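Local coordinates for activator of Hsp90 ATPase homologue 1/2-like C-terminal domain-containing protein (Nitrosomonas europaea, PDB 1XFS), which is of unknown function but belongs to the AHA1 family of Bet v 1-like proteins, some of whose members stimulate the ATPase of Hsp90, at residues L53-F59 and S74-V80; T30-L35 and C49-L53. One frame throughout, in Å; residues are numbered along the deposited sequence.

Contact 1: L53-F59 and S74-V80; sequences LRPGGEF and SGCFLEV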
loop_
_atom_site.group_PDB
_atom_site.type_symbol
_atom_site.label_atom_id
_atom_site.label_comp_id
_atom_site.label_asym_id
_atom_site.label_seq_id
_atom_site.Cartn_x
_atom_site.Cartn_y
_atom_site.Cartn_z
ATOM N N LEU A 53 -4.085 12.164 7.195
ATOM C CA LEU A 53 -2.648 11.884 7.300
ATOM C C LEU A 53 -2.225 10.786 8.266
ATOM O O LEU A 53 -1.794 11.048 9.389
ATOM C CB LEU A 53 -1.904 13.183 7.636
ATOM C CG LEU A 53 -0.397 13.214 7.384
ATOM C CD1 LEU A 53 -0.111 13.144 5.888
ATOM C CD2 LEU A 53 0.181 14.493 7.965
ATOM N N ARG A 54 -2.338 9.554 7.791
ATOM C CA ARG A 54 -1.973 8.376 8.553
ATOM C C ARG A 54 -1.933 7.213 7.575
ATOM O O ARG A 54 -2.539 7.272 6.509
ATOM C CB ARG A 54 -3.034 8.081 9.624
ATOM C CG ARG A 54 -4.415 7.803 9.049
ATOM C CD ARG A 54 -5.441 7.484 10.130
ATOM N NE ARG A 54 -6.754 7.179 9.560
ATOM C CZ ARG A 54 -7.037 6.080 8.865
ATOM N NH1 ARG A 54 -6.101 5.164 8.651
ATOM N NH2 ARG A 54 -8.256 5.894 8.375
ATOM N N PRO A 55 -1.180 6.157 7.911
ATOM C CA PRO A 55 -1.090 4.978 7.044
ATOM C C PRO A 55 -2.509 4.425 6.900
ATOM O O PRO A 55 -3.200 4.205 7.901
ATOM C CB PRO A 55 -0.180 4.048 7.840
ATOM C CG PRO A 55 0.748 5.004 8.531
ATOM C CD PRO A 55 -0.190 6.091 9.003
ATOM N N GLY A 56 -2.940 4.211 5.662
ATOM C CA GLY A 56 -4.284 3.720 5.423
ATOM C C GLY A 56 -5.282 4.854 5.241
ATOM O O GLY A 56 -6.457 4.619 4.946
ATOM N N GLY A 57 -4.810 6.085 5.417
ATOM C CA GLY A 57 -5.670 7.252 5.279
ATOM C C GLY A 57 -5.830 7.707 3.840
ATOM O O GLY A 57 -4.909 7.600 3.031
ATOM N N GLU A 58 -7.006 8.231 3.518
ATOM C CA GLU A 58 -7.283 8.671 2.164
ATOM C C GLU A 58 -6.624 9.994 1.783
ATOM O O GLU A 58 -6.520 10.914 2.590
ATOM C CB GLU A 58 -8.803 8.765 1.954
ATOM C CG GLU A 58 -9.230 9.277 0.584
ATOM C CD GLU A 58 -10.733 9.180 0.390
ATOM O OE1 GLU A 58 -11.478 9.653 1.275
ATOM O OE2 GLU A 58 -11.166 8.645 -0.651
ATOM N N PHE A 59 -6.148 10.055 0.543
ATOM C CA PHE A 59 -5.546 11.253 -0.028
ATOM C C PHE A 59 -6.429 11.483 -1.260
ATOM O O PHE A 59 -6.257 10.822 -2.288
ATOM C CB PHE A 59 -4.090 10.991 -0.437
ATOM C CG PHE A 59 -3.363 12.214 -0.923
ATOM C CD1 PHE A 59 -2.121 12.101 -1.546
ATOM C CD2 PHE A 59 -3.925 13.480 -0.775
ATOM C CE1 PHE A 59 -1.446 13.235 -2.023
ATOM C CE2 PHE A 59 -3.262 14.621 -1.246
ATOM C CZ PHE A 59 -2.017 14.498 -1.872
ATOM N N SER A 74 -8.072 9.531 -6.145
ATOM C CA SER A 74 -8.170 8.914 -4.830
ATOM C C SER A 74 -6.945 8.046 -4.577
ATOM O O SER A 74 -6.626 7.158 -5.368
ATOM C CB SER A 74 -9.444 8.070 -4.739
ATOM O OG SER A 74 -9.580 7.480 -3.459
ATOM N N GLY A 75 -6.258 8.319 -3.475
ATOM C CA GLY A 75 -5.071 7.556 -3.146
ATOM C C GLY A 75 -5.066 7.171 -1.681
ATOM O O GLY A 75 -6.010 7.472 -0.945
ATOM N N CYS A 76 -3.993 6.516 -1.254
ATOM C CA CYS A 76 -3.868 6.049 0.126
ATOM C C CYS A 76 -2.460 6.307 0.663
ATOM O O CYS A 76 -1.482 6.037 -0.022
ATOM C CB CYS A 76 -4.156 4.539 0.157
ATOM S SG CYS A 76 -4.200 3.771 1.778
ATOM N N PHE A 77 -2.349 6.834 1.879
ATOM C CA PHE A 77 -1.031 7.049 2.472
ATOM C C PHE A 77 -0.494 5.699 2.961
ATOM O O PHE A 77 -1.243 4.873 3.476
ATOM C CB PHE A 77 -1.111 8.045 3.639
ATOM C CG PHE A 77 -1.319 9.468 3.203
ATOM C CD1 PHE A 77 -0.318 10.157 2.520
ATOM C CD2 PHE A 77 -2.533 10.104 3.433
ATOM C CE1 PHE A 77 -0.530 11.472 2.063
ATOM C CE2 PHE A 77 -2.760 11.417 2.981
ATOM C CZ PHE A 77 -1.753 12.093 2.299
ATOM N N LEU A 78 0.801 5.472 2.778
ATOM C CA LEU A 78 1.420 4.221 3.197
ATOM C C LEU A 78 2.414 4.415 4.330
ATOM O O LEU A 78 2.597 3.532 5.167
ATOM C CB LEU A 78 2.122 3.569 2.013
ATOM C CG LEU A 78 1.230 3.290 0.809
ATOM C CD1 LEU A 78 2.079 2.717 -0.325
ATOM C CD2 LEU A 78 0.124 2.296 1.190
ATOM N N GLU A 79 3.082 5.562 4.336
ATOM C CA GLU A 79 4.040 5.882 5.379
ATOM C C GLU A 79 4.002 7.378 5.637
ATOM O O GLU A 79 3.962 8.181 4.702
ATOM C CB GLU A 79 5.469 5.471 4.988
ATOM C CG GLU A 79 6.492 5.855 6.065
ATOM C CD GLU A 79 7.931 5.547 5.695
ATOM O OE1 GLU A 79 8.834 6.210 6.248
ATOM O OE2 GLU A 79 8.175 4.634 4.874
ATOM N N VAL A 80 3.997 7.734 6.914
ATOM C CA VAL A 80 3.992 9.125 7.332
ATOM C C VAL A 80 5.026 9.244 8.435
ATOM O O VAL A 80 4.746 8.957 9.601
ATOM C CB VAL A 80 2.617 9.564 7.883
ATOM C CG1 VAL A 80 2.652 11.044 8.251
ATOM C CG2 VAL A 80 1.528 9.313 6.838
#
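With CG anti to its carbonyl carbon (chi1 -73°), Phe-77, whose CB points toward 53-59, carries its ring in between Leu-53 and Phe-59; in Phe-59, CG anti to the backbone N (chi1 -175°) lays the ring alongside Phe-77 CZ. Phe-59 CB sits over one face of the Phe-77 ring, 4.1 Å from the ring centroid. The two ring planes are nearly parallel, at 16°, but slid apart, their centroids separated by 5.0 Å, and barely overlap. Over the opposite face lies Leu-53, its CD1 4.2 Å from the Phe-77 centroid in a CH-pi contact. A flat aromatic suits this slot between two apolar groups; with an alanine here, Leu-53 CD1 and Phe-59 CB would probably lose the ring that separates them and face a gap. Val-80, beta-branched as befits a strand, continues the apolar patch, its CG1 3.8 Å from Leu-53 CG.

Gly-56 N gives a nearly straight bond to Phe-77 O (2.8 Å), and Phe-77 N returns one of 2.9 Å to Gly-57 O. Both glycines belong to a type II turn from Arg-54 to Gly-57, closed by the bond from Gly-57 N to Arg-54 O. Glycine is needed twice: Gly-56 has a positive phi that would jam a side chain against the preceding carbonyl, and a CB on Gly-57 would clash with Arg-54 O. Cys-76 SG also fits against bare Gly-56 CA, 3.6 Å away. Arg-54 turns its CB away from 74-80, and its NE forms a salt bridge with Asp-52 OD1.

Beyond the turn, Phe-59 and Gly-75 exchange two backbone bonds, next to the non-hydrogen-bonded pair Glu-58 and Cys-76. This is the pairing of an antiparallel beta hairpin, strands 58-64 and 70-81, within the curved sheet of the Bet v 1-like fold.

Contact 2: T30-L35 and C49-L53; sequences TEPELL and CRVDL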
loop_
_atom_site.group_PDB
_atom_site.type_symbol
_atom_site.label_atom_id
_atom_site.label_comp_id
_atom_site.label_asym_id
_atom_site.label_seq_id
_atom_site.Cartn_x
_atom_site.Cartn_y
_atom_site.Cartn_z
ATOM N N THR A 30 1.528 18.197 3.430
ATOM C CA THR A 30 0.459 17.507 4.138
ATOM C C THR A 30 -0.826 18.260 4.482
ATOM O O THR A 30 -1.810 17.636 4.889
ATOM C CB THR A 30 1.026 16.922 5.433
ATOM O OG1 THR A 30 1.531 17.984 6.254
ATOM C CG2 THR A 30 2.176 15.971 5.113
ATOM N N GLU A 31 -0.829 19.580 4.339
ATOM C CA GLU A 31 -2.021 20.363 4.658
ATOM C C GLU A 31 -2.822 20.731 3.410
ATOM O O GLU A 31 -2.340 21.451 2.536
ATOM C CB GLU A 31 -1.628 21.634 5.420
ATOM C CG GLU A 31 -0.931 21.357 6.751
ATOM C CD GLU A 31 -0.651 22.619 7.549
ATOM O OE1 GLU A 31 0.088 22.536 8.556
ATOM O OE2 GLU A 31 -1.180 23.693 7.179
ATOM N N PRO A 32 -4.068 20.242 3.318
ATOM C CA PRO A 32 -4.937 20.522 2.169
ATOM C C PRO A 32 -4.980 22.004 1.770
ATOM O O PRO A 32 -4.878 22.331 0.592
ATOM C CB PRO A 32 -6.294 19.996 2.632
ATOM C CG PRO A 32 -5.910 18.826 3.496
ATOM C CD PRO A 32 -4.755 19.391 4.305
ATOM N N GLU A 33 -5.116 22.891 2.754
ATOM C CA GLU A 33 -5.171 24.325 2.487
ATOM C C GLU A 33 -3.950 24.828 1.720
ATOM O O GLU A 33 -4.031 25.816 0.988
ATOM C CB GLU A 33 -5.322 25.107 3.795
ATOM C CG GLU A 33 -6.744 25.128 4.346
ATOM C CD GLU A 33 -7.671 26.037 3.550
ATOM O OE1 GLU A 33 -7.566 27.274 3.698
ATOM O OE2 GLU A 33 -8.496 25.520 2.766
ATOM N N LEU A 34 -2.817 24.151 1.895
ATOM C CA LEU A 34 -1.582 24.519 1.204
ATOM C C LEU A 34 -1.445 23.713 -0.083
ATOM O O LEU A 34 -1.079 24.246 -1.129
ATOM C CB LEU A 34 -0.371 24.263 2.109
ATOM C CG LEU A 34 -0.267 25.176 3.336
ATOM C CD1 LEU A 34 0.872 24.729 4.252
ATOM C CD2 LEU A 34 -0.039 26.604 2.860
ATOM N N LEU A 35 -1.740 22.420 0.005
ATOM C CA LEU A 35 -1.662 21.533 -1.146
ATOM C C LEU A 35 -2.431 22.057 -2.349
ATOM O O LEU A 35 -1.940 22.014 -3.473
ATOM C CB LEU A 35 -2.203 20.153 -0.778
ATOM C CG LEU A 35 -1.242 19.228 -0.030
ATOM C CD1 LEU A 35 -2.010 18.049 0.563
ATOM C CD2 LEU A 35 -0.166 18.739 -0.988
ATOM N N CYS A 49 -9.595 18.972 -2.017
ATOM C CA CYS A 49 -8.493 18.193 -1.476
ATOM C C CYS A 49 -8.821 17.768 -0.054
ATOM O O CYS A 49 -9.092 18.607 0.809
ATOM C CB CYS A 49 -7.197 19.008 -1.498
ATOM S SG CYS A 49 -5.772 18.123 -0.794
ATOM N N ARG A 50 -8.806 16.456 0.176
ATOM C CA ARG A 50 -9.093 15.881 1.487
ATOM C C ARG A 50 -7.887 15.030 1.877
ATOM O O ARG A 50 -7.396 14.232 1.076
ATOM C CB ARG A 50 -10.337 14.990 1.428
ATOM C CG ARG A 50 -11.634 15.716 1.091
ATOM C CD ARG A 50 -12.156 16.504 2.282
ATOM N NE ARG A 50 -12.483 15.635 3.412
ATOM C CZ ARG A 50 -12.974 16.068 4.570
ATOM N NH1 ARG A 50 -13.201 17.363 4.755
ATOM N NH2 ARG A 50 -13.232 15.208 5.547
ATOM N N VAL A 51 -7.415 15.209 3.106
ATOM C CA VAL A 51 -6.263 14.467 3.602
ATOM C C VAL A 51 -6.482 13.877 4.998
ATOM O O VAL A 51 -6.838 14.595 5.927
ATOM C CB VAL A 51 -5.004 15.385 3.658
ATOM C CG1 VAL A 51 -3.891 14.712 4.463
ATOM C CG2 VAL A 51 -4.519 15.696 2.246
ATOM N N ASP A 52 -6.288 12.563 5.129
ATOM C CA ASP A 52 -6.374 11.871 6.422
ATOM C C ASP A 52 -4.928 11.375 6.527
ATOM O O ASP A 52 -4.588 10.309 6.002
ATOM C CB ASP A 52 -7.361 10.694 6.367
ATOM C CG ASP A 52 -7.469 9.945 7.696
ATOM O OD1 ASP A 52 -8.150 8.898 7.740
ATOM O OD2 ASP A 52 -6.887 10.400 8.704
ATOM N N LEU A 53 -4.085 12.164 7.195
ATOM C CA LEU A 53 -2.648 11.884 7.300
ATOM C C LEU A 53 -2.225 10.786 8.266
ATOM O O LEU A 53 -1.794 11.048 9.389
ATOM C CB LEU A 53 -1.904 13.183 7.636
ATOM C CG LEU A 53 -0.397 13.214 7.384
ATOM C CD1 LEU A 53 -0.111 13.144 5.888
ATOM C CD2 LEU A 53 0.181 14.493 7.965
#
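Glu-31 O accepts two backbone N-H groups, Leu-34 N and Leu-35 N, each at 2.8 Å, and so fastens the short helical turn that presents Pro-32 and Leu-35 to Cys-49 and Val-51. Glu-31 stands at the N-cap, and Pro-32 follows in the first turn of the helix, where a proline costs little because the backbone nitrogens there have no carbonyl of the same helix to serve.

The stiff ring of Pro-32 is the central piece. Its CG lies 3.6 Å from Val-51 CB, with Val-51 CG2 equally near, and its CB rests on the strand by Cys-49 O, 3.6 Å away, and by the sulfur of Cys-49, which lies at 3.9 Å from that same CB. Leu-35, one turn on, crosses Val-51 at about a right angle, its CD1 3.8 Å from Val-51 CG2 and also against Cys-49 SG. Here the short helices that follow the first strand of a Bet v 1-like fold meet the face of strand 45-51, outermost in the sheet of this chain, that Phe-59 continues on the next strand. Cys-49 and Val-51 alternate with Arg-50, which points away, the usual two-residue repeat of a strand, so both present apolar groups to the helix. Leu-35 and Val-51 also touch Phe-59 of the neighbouring strand 58-64.

At the other end Leu-53, past the strand, meets the last residue of helix 22-30 with both methyl groups: CD2 lies 3.6 Å from Thr-30 CB, and CD1 lies 3.7 Å from Thr-30 CG2. Threonine suits a place that is apolar on one side and polar on the other. Its methyl CG2, anti to the carbonyl carbon, faces the leucine, while the hydroxyl OG1 bonds back to Trp-26 O of its own helix. Val-51 CG1 packs against Thr-30 O.

How the contacts relate
The centres of the two contacts lie 11 Å apart, and they come in series along the chain: contact 2 closes before the second segment of contact 1 begins, with Leu-53 common to both. Strands 45-51, 58-64 and 70-81 are consecutive in the chain and adjacent in the antiparallel sheet, so contact 2 sets the short helices on the edge strand and contact 1 ties the next two strands together. The two meet directly where Asp-52 N lies 3.0 Å from Glu-58 O, probably a hydrogen bond, and where Val-51 packs on Phe-59 and Phe-77. Apolar contacts thus continue from the helices across three strands, joining helices to sheet within one family domain.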